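Local coordinates for sensory rhodopsin transducer (Thermotoga maritima, PDB 1NC7), which is of unknown function but binds magnesium and, as a member of the Anabaena sensory rhodopsin transducer family, may take part in signalling, at residues D[23-37]-D[98-112]. Sequence-based numbering, arbitrary orientation.
Sequences MNGARKWFFPDGYIP and CKPYSIMAESNVPVV. With EDO (1,2-ethanediol), chain O.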
# COMPACT_ATOMS: atom_id res chain seq x y z
N MSE D 23 8.69 -14.91 -17.72
CA MSE D 23 8.03 -15.16 -16.44
C MSE D 23 7.59 -13.87 -15.76
O MSE D 23 8.16 -12.81 -16.01
CB MSE D 23 8.97 -15.95 -15.53
CG MSE D 23 9.47 -17.25 -16.14
SE MSE D 23 10.82 -18.12 -15.09
CE MSE D 23 12.38 -17.20 -15.78
N ASN D 24 6.58 -13.97 -14.90
CA ASN D 24 6.07 -12.81 -14.19
C ASN D 24 6.42 -12.82 -12.70
O ASN D 24 6.32 -13.85 -12.03
CB ASN D 24 4.54 -12.73 -14.30
CG ASN D 24 4.05 -12.83 -15.73
OD1 ASN D 24 4.45 -12.03 -16.58
ND2 ASN D 24 3.19 -13.79 -15.99
N GLY D 25 6.83 -11.66 -12.19
CA GLY D 25 7.16 -11.57 -10.79
C GLY D 25 8.64 -11.43 -10.47
O GLY D 25 9.45 -11.11 -11.34
N ALA D 26 8.97 -11.66 -9.21
CA ALA D 26 10.34 -11.56 -8.74
C ALA D 26 10.64 -12.71 -7.79
O ALA D 26 9.73 -13.30 -7.20
CB ALA D 26 10.54 -10.23 -8.02
N ARG D 27 11.92 -13.04 -7.63
CA ARG D 27 12.29 -14.14 -6.76
C ARG D 27 12.44 -13.79 -5.29
O ARG D 27 12.46 -14.68 -4.44
CB ARG D 27 13.57 -14.80 -7.28
CG ARG D 27 13.35 -15.59 -8.57
CD ARG D 27 14.61 -16.30 -9.01
NE ARG D 27 15.12 -17.21 -7.99
CZ ARG D 27 16.24 -17.92 -8.10
NH1 ARG D 27 16.98 -17.81 -9.19
NH2 ARG D 27 16.62 -18.72 -7.12
N LYS D 28 12.54 -12.50 -4.97
CA LYS D 28 12.69 -12.09 -3.58
C LYS D 28 11.71 -10.99 -3.20
O LYS D 28 11.56 -10.00 -3.92
CB LYS D 28 14.12 -11.62 -3.32
CG LYS D 28 15.17 -12.70 -3.56
CD LYS D 28 16.55 -12.24 -3.14
CE LYS D 28 17.61 -13.28 -3.47
NZ LYS D 28 17.31 -14.60 -2.84
N TRP D 29 11.05 -11.17 -2.06
CA TRP D 29 10.07 -10.21 -1.56
C TRP D 29 10.34 -9.85 -0.10
O TRP D 29 10.76 -10.70 0.68
CB TRP D 29 8.65 -10.78 -1.72
CG TRP D 29 8.25 -10.88 -3.15
CD1 TRP D 29 8.57 -11.88 -4.03
CD2 TRP D 29 7.55 -9.88 -3.90
NE1 TRP D 29 8.10 -11.56 -5.29
CE2 TRP D 29 7.48 -10.34 -5.23
CE3 TRP D 29 6.98 -8.65 -3.57
CZ2 TRP D 29 6.86 -9.60 -6.24
CZ3 TRP D 29 6.36 -7.91 -4.58
CH2 TRP D 29 6.30 -8.39 -5.90
N PHE D 30 10.07 -8.59 0.25
CA PHE D 30 10.34 -8.09 1.60
C PHE D 30 9.19 -7.29 2.19
O PHE D 30 8.62 -6.42 1.53
CB PHE D 30 11.59 -7.21 1.55
CG PHE D 30 12.81 -7.89 0.98
CD1 PHE D 30 13.78 -8.42 1.82
CD2 PHE D 30 12.97 -8.02 -0.40
CE1 PHE D 30 14.90 -9.08 1.29
CE2 PHE D 30 14.08 -8.67 -0.94
CZ PHE D 30 15.04 -9.20 -0.09
N PHE D 31 8.87 -7.58 3.45
CA PHE D 31 7.79 -6.90 4.17
C PHE D 31 8.29 -6.52 5.55
O PHE D 31 8.34 -7.35 6.46
CB PHE D 31 6.58 -7.83 4.30
CG PHE D 31 5.95 -8.19 2.99
CD1 PHE D 31 5.01 -7.35 2.40
CD2 PHE D 31 6.32 -9.35 2.32
CE1 PHE D 31 4.44 -7.66 1.17
CE2 PHE D 31 5.76 -9.68 1.09
CZ PHE D 31 4.82 -8.83 0.51
N PRO D 32 8.68 -5.25 5.74
CA PRO D 32 9.18 -4.81 7.05
C PRO D 32 8.23 -4.82 8.24
O PRO D 32 8.67 -5.07 9.36
CB PRO D 32 9.71 -3.40 6.76
CG PRO D 32 10.10 -3.47 5.31
CD PRO D 32 8.95 -4.24 4.71
N ASP D 33 6.95 -4.55 8.02
CA ASP D 33 6.02 -4.50 9.14
C ASP D 33 5.19 -5.75 9.38
O ASP D 33 4.09 -5.88 8.84
CB ASP D 33 5.08 -3.29 9.00
CG ASP D 33 4.28 -3.03 10.27
OD1 ASP D 33 4.41 -3.82 11.23
OD2 ASP D 33 3.53 -2.04 10.32
N GLY D 34 5.72 -6.64 10.21
CA GLY D 34 5.01 -7.86 10.54
C GLY D 34 4.63 -7.84 12.01
O GLY D 34 5.42 -7.41 12.86
N TYR D 35 3.41 -8.28 12.32
CA TYR D 35 2.93 -8.30 13.70
C TYR D 35 1.61 -9.05 13.77
O TYR D 35 0.68 -8.75 13.02
CB TYR D 35 2.72 -6.86 14.18
CG TYR D 35 2.33 -6.72 15.64
CD1 TYR D 35 3.30 -6.69 16.64
CD2 TYR D 35 1.00 -6.56 16.01
CE1 TYR D 35 2.96 -6.50 17.97
CE2 TYR D 35 0.64 -6.36 17.35
CZ TYR D 35 1.63 -6.33 18.32
OH TYR D 35 1.30 -6.12 19.64
N ILE D 36 1.52 -10.04 14.65
CA ILE D 36 0.28 -10.80 14.82
C ILE D 36 -0.44 -10.29 16.07
O ILE D 36 0.00 -10.56 17.18
CB ILE D 36 0.56 -12.31 15.00
CG1 ILE D 36 1.32 -12.86 13.80
CG2 ILE D 36 -0.76 -13.05 15.22
CD1 ILE D 36 0.59 -12.73 12.48
N PRO D 37 -1.54 -9.54 15.90
CA PRO D 37 -2.29 -9.02 17.05
C PRO D 37 -2.94 -10.19 17.80
O PRO D 37 -3.07 -11.28 17.24
CB PRO D 37 -3.33 -8.10 16.40
CG PRO D 37 -2.68 -7.70 15.10
CD PRO D 37 -2.07 -9.00 14.64
N CYS D 98 1.90 -10.66 19.14
CA CYS D 98 2.30 -9.36 19.66
C CYS D 98 3.81 -9.19 19.75
O CYS D 98 4.33 -8.61 20.71
CB CYS D 98 1.66 -9.14 21.03
SG CYS D 98 -0.14 -9.22 20.97
N LYS D 99 4.51 -9.69 18.74
CA LYS D 99 5.95 -9.59 18.67
C LYS D 99 6.31 -9.07 17.28
O LYS D 99 6.10 -9.76 16.28
CB LYS D 99 6.60 -10.96 18.90
CG LYS D 99 8.12 -10.92 18.93
CD LYS D 99 8.71 -12.29 19.25
CE LYS D 99 10.22 -12.21 19.42
NZ LYS D 99 10.82 -13.52 19.78
N PRO D 100 6.84 -7.85 17.19
CA PRO D 100 7.20 -7.29 15.89
C PRO D 100 8.22 -8.13 15.13
O PRO D 100 9.13 -8.70 15.73
CB PRO D 100 7.73 -5.90 16.24
CG PRO D 100 8.28 -6.09 17.62
CD PRO D 100 7.22 -6.93 18.28
N TYR D 101 8.05 -8.20 13.82
CA TYR D 101 8.97 -8.95 12.98
C TYR D 101 8.94 -8.39 11.56
O TYR D 101 8.18 -7.46 11.27
CB TYR D 101 8.60 -10.44 12.98
CG TYR D 101 7.23 -10.79 12.42
CD1 TYR D 101 7.04 -10.93 11.05
CD2 TYR D 101 6.14 -10.98 13.26
CE1 TYR D 101 5.78 -11.26 10.53
CE2 TYR D 101 4.89 -11.30 12.75
CZ TYR D 101 4.71 -11.45 11.39
OH TYR D 101 3.47 -11.77 10.90
N SER D 102 9.81 -8.92 10.71
CA SER D 102 9.88 -8.52 9.31
C SER D 102 10.01 -9.81 8.52
O SER D 102 10.44 -10.83 9.05
CB SER D 102 11.08 -7.62 9.05
OG SER D 102 10.93 -6.37 9.70
N ILE D 103 9.63 -9.75 7.25
CA ILE D 103 9.66 -10.94 6.40
C ILE D 103 10.49 -10.80 5.13
O ILE D 103 10.40 -9.81 4.42
CB ILE D 103 8.23 -11.31 5.93
CG1 ILE D 103 7.30 -11.49 7.12
CG2 ILE D 103 8.27 -12.59 5.09
CD1 ILE D 103 5.84 -11.67 6.73
N MSE D 104 11.32 -11.81 4.88
CA MSE D 104 12.09 -11.87 3.64
C MSE D 104 11.68 -13.21 3.05
O MSE D 104 11.78 -14.24 3.71
CB MSE D 104 13.60 -11.87 3.88
CG MSE D 104 14.37 -12.27 2.62
SE MSE D 104 16.29 -12.20 2.75
CE MSE D 104 16.57 -13.64 4.00
N ALA D 105 11.21 -13.19 1.81
CA ALA D 105 10.78 -14.42 1.16
C ALA D 105 11.61 -14.63 -0.09
O ALA D 105 11.78 -13.72 -0.90
CB ALA D 105 9.30 -14.33 0.80
N GLU D 106 12.13 -15.85 -0.25
CA GLU D 106 12.97 -16.18 -1.40
C GLU D 106 12.39 -17.38 -2.15
O GLU D 106 12.20 -18.44 -1.57
CB GLU D 106 14.39 -16.49 -0.92
CG GLU D 106 15.08 -15.30 -0.28
CD GLU D 106 16.37 -15.68 0.41
OE1 GLU D 106 16.31 -16.37 1.45
OE2 GLU D 106 17.45 -15.31 -0.11
N SER D 107 12.13 -17.18 -3.43
CA SER D 107 11.55 -18.21 -4.29
C SER D 107 12.51 -18.66 -5.38
O SER D 107 13.36 -17.88 -5.82
CB SER D 107 10.27 -17.68 -4.93
OG SER D 107 9.66 -18.67 -5.75
N ASN D 108 12.38 -19.91 -5.81
CA ASN D 108 13.24 -20.44 -6.86
C ASN D 108 12.77 -19.94 -8.23
O ASN D 108 13.53 -19.93 -9.19
CB ASN D 108 13.24 -21.97 -6.82
CG ASN D 108 11.88 -22.57 -7.14
OD1 ASN D 108 10.86 -22.10 -6.65
ND2 ASN D 108 11.87 -23.62 -7.95
N VAL D 109 11.51 -19.51 -8.30
CA VAL D 109 10.93 -18.98 -9.53
C VAL D 109 10.18 -17.69 -9.20
O VAL D 109 9.76 -17.49 -8.06
CB VAL D 109 9.95 -19.97 -10.19
CG1 VAL D 109 10.67 -21.25 -10.58
CG2 VAL D 109 8.79 -20.27 -9.24
N PRO D 110 10.02 -16.81 -10.19
CA PRO D 110 9.31 -15.54 -9.96
C PRO D 110 7.88 -15.71 -9.46
O PRO D 110 7.13 -16.55 -9.96
CB PRO D 110 9.35 -14.88 -11.34
CG PRO D 110 10.62 -15.42 -11.94
CD PRO D 110 10.55 -16.88 -11.56
N VAL D 111 7.52 -14.90 -8.46
CA VAL D 111 6.17 -14.90 -7.90
C VAL D 111 5.87 -13.46 -7.49
O VAL D 111 6.71 -12.58 -7.63
CB VAL D 111 6.06 -15.82 -6.65
CG1 VAL D 111 6.26 -17.27 -7.05
CG2 VAL D 111 7.08 -15.41 -5.60
N VAL D 112 4.65 -13.21 -7.01
CA VAL D 112 4.28 -11.87 -6.56
C VAL D 112 3.69 -12.03 -5.17
O VAL D 112 2.94 -12.99 -4.92
CB VAL D 112 3.25 -11.21 -7.49
CG1 VAL D 112 2.98 -9.78 -7.03
CG2 VAL D 112 3.76 -11.20 -8.93
C1 EDO O . 1.36 0.19 13.53
O1 EDO O . 1.77 -0.17 14.87
C2 EDO O . 1.19 -1.05 12.71
O2 EDO O . 2.34 -1.94 12.68
O HOH W 1 4.62 -15.84 -10.89
O HOH W 2 15.46 -16.12 -4.50
O HOH W 3 3.44 -5.91 22.04
O HOH W 4 3.69 -11.09 16.23
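Arg27 and Ser107 bond twice where both segments turn a corner: Ser107 N gives its hydrogen to Arg27 O at 2.7 Å, and Arg27 NE returns one to Ser107 O at 2.9 Å, lying in that carbonyl's plane. The bend at chi3 (58°) turns NE onto Ser107 O and lays one guanidinium face against Asn108 O. With the side chain cut back to an alanine, Ser107 O is likely to lose its NE donor and Asn108 O the guanidinium face beside it. Beyond it, antiparallel strands 28-34 and 101-107 pair Trp29 with Ala105 and Phe31 with Ile103 through reciprocal backbone bonds. Lys28 is long enough to bridge to Glu106, NZ meeting OE2 at 2.8 Å on its anti side, while Glu106 OE1 is held by Arg63. Buried Ala26 O accepts from Val111 N and, on the opposite face of its plane, from Trp29 NE1 (3.1 Å); NE1 also makes a weak bond to Val111 O. At the bulge between Phe31 and Gly34, Pro32 O is met by Ser102 OG at 2.6 Å instead of a backbone N-H of 101-107; this hydroxyl also bonds Ser85 OG of the second subunit. Glycine suits position 34 because its CA lies 3.6 Å from the Tyr101 ring centroid, a CH-pi contact over the face that leaves no room for a side chain. Strand 60-68 flanks 101-107 and strand 124-135 flanks 28-34, making this pair central in the antiparallel sheet, with Leu115 and Leu50 packing on Phe31.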